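Local structure of replication protein B (Plasmid RSF1010, 3H20) at residues E38-A41 and A42-L45; R120-I123 and A124-L127. The protein synthesises primers for plasmid DNA replication as a primase, and the longer protein containing it probably also nicks plasmid DNA for conjugative transfer. One frame throughout, in Å; residues are numbered along the deposited sequence.

Contact 1: residues E38-A41 and A42-L45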
ATOM      1  N   GLU A  38      16.796  -2.813 -17.000  1.00 35.27           N
ATOM      2  CA  GLU A  38      17.490  -1.698 -16.357  1.00 34.39           C
ATOM      3  C   GLU A  38      18.735  -1.323 -17.159  1.00 33.11           C
ATOM      4  O   GLU A  38      19.599  -2.176 -17.419  1.00 32.42           O
ATOM      5  CB  GLU A  38      17.867  -2.021 -14.904  1.00 34.45           C
ATOM      6  CG  GLU A  38      18.434  -0.807 -14.148  1.00 35.26           C
ATOM      7  CD  GLU A  38      19.095  -1.184 -12.831  1.00 36.47           C
ATOM      8  OE1 GLU A  38      18.405  -1.720 -11.934  1.00 38.34           O
ATOM      9  OE2 GLU A  38      20.314  -0.948 -12.696  1.00 40.92           O
ATOM     10  N   TRP A  39      18.813  -0.043 -17.525  1.00 31.89           N
ATOM     11  CA  TRP A  39      19.820   0.474 -18.461  1.00 31.37           C
ATOM     12  C   TRP A  39      20.331   1.861 -18.058  1.00 30.40           C
ATOM     13  O   TRP A  39      19.547   2.690 -17.591  1.00 29.97           O
ATOM     14  CB  TRP A  39      19.190   0.622 -19.857  1.00 31.67           C
ATOM     15  CG  TRP A  39      18.915  -0.672 -20.607  1.00 31.69           C
ATOM     16  CD1 TRP A  39      19.618  -1.833 -20.530  1.00 32.84           C
ATOM     17  CD2 TRP A  39      17.889  -0.883 -21.590  1.00 32.42           C
ATOM     18  NE1 TRP A  39      19.077  -2.771 -21.387  1.00 33.71           N
ATOM     19  CE2 TRP A  39      18.020  -2.209 -22.053  1.00 33.26           C
ATOM     20  CE3 TRP A  39      16.868  -0.075 -22.123  1.00 34.15           C
ATOM     21  CZ2 TRP A  39      17.161  -2.761 -23.017  1.00 33.42           C
ATOM     22  CZ3 TRP A  39      16.013  -0.624 -23.085  1.00 33.57           C
ATOM     23  CH2 TRP A  39      16.173  -1.956 -23.523  1.00 32.59           C
ATOM     24  N   SER A  40      21.621   2.131 -18.279  1.00 29.46           N
ATOM     25  CA  SER A  40      22.123   3.517 -18.225  1.00 29.17           C
ATOM     26  C   SER A  40      21.430   4.347 -19.312  1.00 29.04           C
ATOM     27  O   SER A  40      20.842   3.785 -20.240  1.00 28.57           O
ATOM     28  CB  SER A  40      23.648   3.563 -18.417  1.00 29.43           C
ATOM     29  OG  SER A  40      24.018   3.072 -19.696  1.00 29.03           O
ATOM     30  N   ALA A  41      21.483   5.671 -19.194  1.00 28.58           N
ATOM     31  CA  ALA A  41      20.995   6.550 -20.254  1.00 29.23           C
ATOM     32  C   ALA A  41      21.609   6.204 -21.626  1.00 29.22           C
ATOM     33  O   ALA A  41      20.897   6.162 -22.636  1.00 29.71           O
ATOM     34  CB  ALA A  41      21.248   8.036 -19.890  1.00 29.40           C
ATOM     35  N   ALA A  42      22.919   5.937 -21.654  1.00 29.26           N
ATOM     36  CA  ALA A  42      23.617   5.531 -22.880  1.00 29.39           C
ATOM     37  C   ALA A  42      23.041   4.241 -23.467  1.00 29.39           C
ATOM     38  O   ALA A  42      22.923   4.101 -24.704  1.00 29.26           O
ATOM     39  CB  ALA A  42      25.128   5.374 -22.610  1.00 28.88           C
ATOM     40  N   GLU A  43      22.696   3.297 -22.586  1.00 29.15           N
ATOM     41  CA  GLU A  43      22.105   2.023 -22.999  1.00 30.26           C
ATOM     42  C   GLU A  43      20.659   2.173 -23.509  1.00 29.39           C
ATOM     43  O   GLU A  43      20.255   1.453 -24.424  1.00 29.87           O
ATOM     44  CB  GLU A  43      22.207   0.961 -21.883  1.00 30.37           C
ATOM     45  CG  GLU A  43      23.644   0.551 -21.533  1.00 32.50           C
ATOM     46  CD  GLU A  43      23.754  -0.311 -20.271  1.00 32.71           C
ATOM     47  OE1 GLU A  43      22.892  -0.208 -19.376  1.00 34.32           O
ATOM     48  OE2 GLU A  43      24.725  -1.086 -20.172  1.00 36.94           O
ATOM     49  N   VAL A  44      19.892   3.103 -22.934  1.00 29.09           N
ATOM     50  CA  VAL A  44      18.531   3.403 -23.419  1.00 29.15           C
ATOM     51  C   VAL A  44      18.608   3.871 -24.884  1.00 29.58           C
ATOM     52  O   VAL A  44      17.901   3.354 -25.751  1.00 30.04           O
ATOM     53  CB  VAL A  44      17.810   4.477 -22.558  1.00 29.28           C
ATOM     54  CG1 VAL A  44      16.399   4.758 -23.104  1.00 29.28           C
ATOM     55  CG2 VAL A  44      17.725   4.037 -21.074  1.00 29.25           C
ATOM     56  N   LEU A  45      19.498   4.827 -25.148  1.00 29.40           N
ATOM     57  CA  LEU A  45      19.731   5.318 -26.506  1.00 29.86           C
ATOM     58  C   LEU A  45      20.252   4.236 -27.456  1.00 30.28           C
ATOM     59  O   LEU A  45      19.821   4.156 -28.618  1.00 30.58           O
ATOM     60  CB  LEU A  45      20.652   6.559 -26.467  1.00 29.48           C
ATOM     61  CG  LEU A  45      19.946   7.813 -25.891  1.00 29.21           C
ATOM     62  CD1 LEU A  45      20.919   8.936 -25.519  1.00 31.12           C
ATOM     63  CD2 LEU A  45      18.903   8.358 -26.870  1.00 30.25           C
TER
HETATM   64  O   HOH W   1      22.788  -2.468 -17.880  1.00 41.29           O

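Contact 2: residues R120-I123 and A124-L127. With SO4 (sulfate ion), chain D.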
ATOM      1  N   ARG A 120       9.271  10.191  -1.192  1.00 36.07           N
ATOM      2  CA  ARG A 120       8.757  10.338  -2.559  1.00 35.37           C
ATOM      3  C   ARG A 120       7.328   9.812  -2.730  1.00 34.95           C
ATOM      4  O   ARG A 120       6.517  10.424  -3.423  1.00 34.54           O
ATOM      5  CB  ARG A 120       9.695   9.677  -3.562  1.00 35.51           C
ATOM      6  CG  ARG A 120      10.959  10.508  -3.838  1.00 37.42           C
ATOM      7  CD  ARG A 120      11.777   9.954  -4.987  1.00 39.64           C
ATOM      8  NE  ARG A 120      12.557   8.798  -4.563  1.00 44.67           N
ATOM      9  CZ  ARG A 120      12.266   7.547  -4.887  1.00 45.16           C
ATOM     10  NH1 ARG A 120      13.029   6.562  -4.451  1.00 46.75           N
ATOM     11  NH2 ARG A 120      11.219   7.288  -5.652  1.00 46.68           N
ATOM     12  N   GLY A 121       7.031   8.679  -2.096  1.00 34.77           N
ATOM     13  CA  GLY A 121       5.704   8.083  -2.173  1.00 34.51           C
ATOM     14  C   GLY A 121       4.670   8.958  -1.491  1.00 34.16           C
ATOM     15  O   GLY A 121       3.561   9.127  -1.995  1.00 34.03           O
ATOM     16  N   GLN A 122       5.046   9.523  -0.345  1.00 33.78           N
ATOM     17  CA  GLN A 122       4.187  10.455   0.380  1.00 33.51           C
ATOM     18  C   GLN A 122       3.913  11.697  -0.455  1.00 32.93           C
ATOM     19  O   GLN A 122       2.770  12.156  -0.522  1.00 32.25           O
ATOM     20  CB  GLN A 122       4.810  10.829   1.731  1.00 34.21           C
ATOM     21  CG  GLN A 122       3.950  11.736   2.616  1.00 35.51           C
ATOM     22  CD  GLN A 122       2.813  11.005   3.331  1.00 38.51           C
ATOM     23  OE1 GLN A 122       2.840   9.781   3.496  1.00 40.28           O
ATOM     24  NE2 GLN A 122       1.815  11.760   3.768  1.00 38.30           N
ATOM     25  N   ILE A 123       4.956  12.234  -1.094  1.00 32.27           N
ATOM     26  CA  ILE A 123       4.802  13.427  -1.931  1.00 32.28           C
ATOM     27  C   ILE A 123       3.960  13.118  -3.172  1.00 32.53           C
ATOM     28  O   ILE A 123       3.110  13.915  -3.552  1.00 32.60           O
ATOM     29  CB  ILE A 123       6.177  14.078  -2.303  1.00 31.81           C
ATOM     30  CG1 ILE A 123       6.862  14.608  -1.032  1.00 31.81           C
ATOM     31  CG2 ILE A 123       5.991  15.228  -3.289  1.00 31.18           C
ATOM     32  CD1 ILE A 123       8.353  14.905  -1.202  1.00 32.51           C
ATOM     33  N   ALA A 124       4.183  11.949  -3.780  1.00 32.75           N
ATOM     34  CA  ALA A 124       3.370  11.516  -4.923  1.00 32.95           C
ATOM     35  C   ALA A 124       1.867  11.511  -4.606  1.00 33.21           C
ATOM     36  O   ALA A 124       1.059  12.000  -5.402  1.00 32.55           O
ATOM     37  CB  ALA A 124       3.833  10.149  -5.423  1.00 33.50           C
ATOM     38  N   ARG A 125       1.503  10.962  -3.447  1.00 33.46           N
ATOM     39  CA  ARG A 125       0.114  10.966  -2.995  1.00 34.06           C
ATOM     40  C   ARG A 125      -0.391  12.387  -2.709  1.00 34.26           C
ATOM     41  O   ARG A 125      -1.537  12.722  -3.020  1.00 33.91           O
ATOM     42  CB  ARG A 125      -0.051  10.079  -1.751  1.00 34.17           C
ATOM     43  CG  ARG A 125       0.166   8.589  -2.023  1.00 34.25           C
ATOM     44  CD  ARG A 125      -0.234   7.728  -0.837  1.00 34.90           C
ATOM     45  NE  ARG A 125       0.575   7.978   0.356  1.00 36.45           N
ATOM     46  CZ  ARG A 125       1.760   7.422   0.601  1.00 37.28           C
ATOM     47  NH1 ARG A 125       2.302   6.569  -0.265  1.00 36.59           N
ATOM     48  NH2 ARG A 125       2.403   7.716   1.726  1.00 38.01           N
ATOM     49  N   THR A 126       0.478  13.213  -2.122  1.00 34.06           N
ATOM     50  CA  THR A 126       0.139  14.600  -1.784  1.00 34.17           C
ATOM     51  C   THR A 126      -0.143  15.422  -3.047  1.00 33.99           C
ATOM     52  O   THR A 126      -1.154  16.132  -3.118  1.00 34.11           O
ATOM     53  CB  THR A 126       1.249  15.247  -0.887  1.00 34.36           C
ATOM     54  OG1 THR A 126       1.229  14.625   0.402  1.00 34.35           O
ATOM     55  CG2 THR A 126       1.043  16.745  -0.712  1.00 33.71           C
ATOM     56  N   LEU A 127       0.725  15.289  -4.048  1.00 33.90           N
ATOM     57  CA  LEU A 127       0.570  16.020  -5.301  1.00 33.82           C
ATOM     58  C   LEU A 127      -0.638  15.528  -6.097  1.00 33.99           C
ATOM     59  O   LEU A 127      -1.342  16.337  -6.711  1.00 33.95           O
ATOM     60  CB  LEU A 127       1.850  15.941  -6.149  1.00 33.62           C
ATOM     61  CG  LEU A 127       3.098  16.677  -5.635  1.00 34.75           C
ATOM     62  CD1 LEU A 127       4.322  16.364  -6.504  1.00 32.87           C
ATOM     63  CD2 LEU A 127       2.873  18.202  -5.564  1.00 35.19           C
TER
HETATM   64  S   SO4 D 326       5.326   4.028  -1.975  1.00 53.81           S
HETATM   65  O1  SO4 D 326       4.878   2.679  -2.329  1.00 53.59           O
HETATM   66  O2  SO4 D 326       4.828   4.406  -0.649  1.00 53.69           O
HETATM   67  O3  SO4 D 326       6.784   4.075  -1.959  1.00 53.58           O
HETATM   68  O4  SO4 D 326       4.809   4.965  -2.961  1.00 52.25           O

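Contact 1: residues E38-A41 and A42-L45
Ser40 and Glu43 grip each other reciprocally where strand 34-40 runs straight into helix 41-46. Ser40 OG accepts from Glu43 N at 3.2 Å, and Glu43 OE1 in turn accepts a hydrogen bond from Ser40 N at 2.9 Å; the donor comes in on the anti side of that oxygen, tilted 31° out of the carboxylate plane. The first torsion of Ser40 sets OG between its own backbone N and carbonyl carbon (chi1 63°), facing the first helical turn, and OG also packs against Glu43 CG at 3.1 Å. Behind this exchange the joint is dense. Ser40 O receives Val44 N, Ala41 O receives Leu45 N in a nearly straight bond, and Val44 CG2 lies 3.9 Å from Trp39 CB. Trp39 CB also lies 3.6 Å from Glu43 CB, with the indole set obliquely to the carboxylate, their planes 76° apart. Leu14 of helix 6-17 and Ile24 of strand 21-28 pack on Val44 from the protein side. The opposite character appears around the Glu43 carboxylate, where water takes part: one molecule donates to both Glu43 OE1, at 2.7 Å, and Glu38 O, linking the strand to the cap. OE1 thus accepts from a backbone N-H and a water, and Arg21 adds a weak, long ion pair that probably favours the charged carboxylate. Glu38 starts off away from the helix, and its OE2 makes a salt bridge with Arg21. With Ser40 as N-cap, the reciprocal Ser40-Glu43 pair is a capping box at a strand-to-helix junction.

Contact 2: residues R120-I123 and A124-L127
Gln122 OE1 and Arg125 NH2 join side chains three residues apart on helix 117-130, in a bond of 2.8 Å that is bent (130° at the hydrogen). The amide and guanidinium planes stand 85° apart, and NH2 approaches from above the amide carbonyl plane. A bend at chi2 of Gln122 (78°) folds OE1 back toward Arg125. The arginine chain in turn bends at chi3 and lays its guanidinium over the preceding turn, one face above Gly121 O and Gln122 CA, the latter 3.5 Å from Arg125 NH2. At the guanidinium edge a sulfate ion, probably from the crystallisation liquor, accepts a weak bond from NH1 through O2. Gly121 has no side chain to obstruct the anion, and its CA comes within 3.3 Å of sulfate O4. Ser140 OG also binds the sulfate, while Gln189 OE1 accepts a hydrogen bond from Gln122 NE2 and fixes which way the amide is turned. An alanine in place of Gln122 would probably leave Arg125 NH2 and Gln189 OE1 without this shared partner and let the guanidinium swing more freely. Beneath these polar groups runs regular helical bonding, Ala124 N to Arg120 O and Leu127 N to Ile123 O, both 2.8 Å. On the buried flank Ile123 CG2 lies 3.8 Å from Leu127 CD1, the two side chains running alongside each other. Val74 of strand 73-79 packs against Ala124 and Leu127, whereas Ala186 of helix 179-206 meets Gln122 and Ile123, so strand 73-79 and helix 179-206 pack on different flanks of the helix.

Overall arrangement
From the N terminus, helix 6-17 leads into strand 21-28, and strand 34-40 returns antiparallel beside it as an outermost strand of the first sheet. Contact 1 ends that strand by starting helix 41-46 directly, so no loop is enclosed. The chain then passes through strand 59-65 of the same sheet and strands 73-79, 96-99 and 104-110 of the second before entering helix 117-130, where contact 2 joins successive turns. Contacts 1 and 2 run in series, neither nested nor crossing; their centres are about 27 Å apart and their nearest atoms about 12 Å apart. Contact 1 ties the first sheet to helix 6-17; contact 2 brings the second sheet together with helix 179-206.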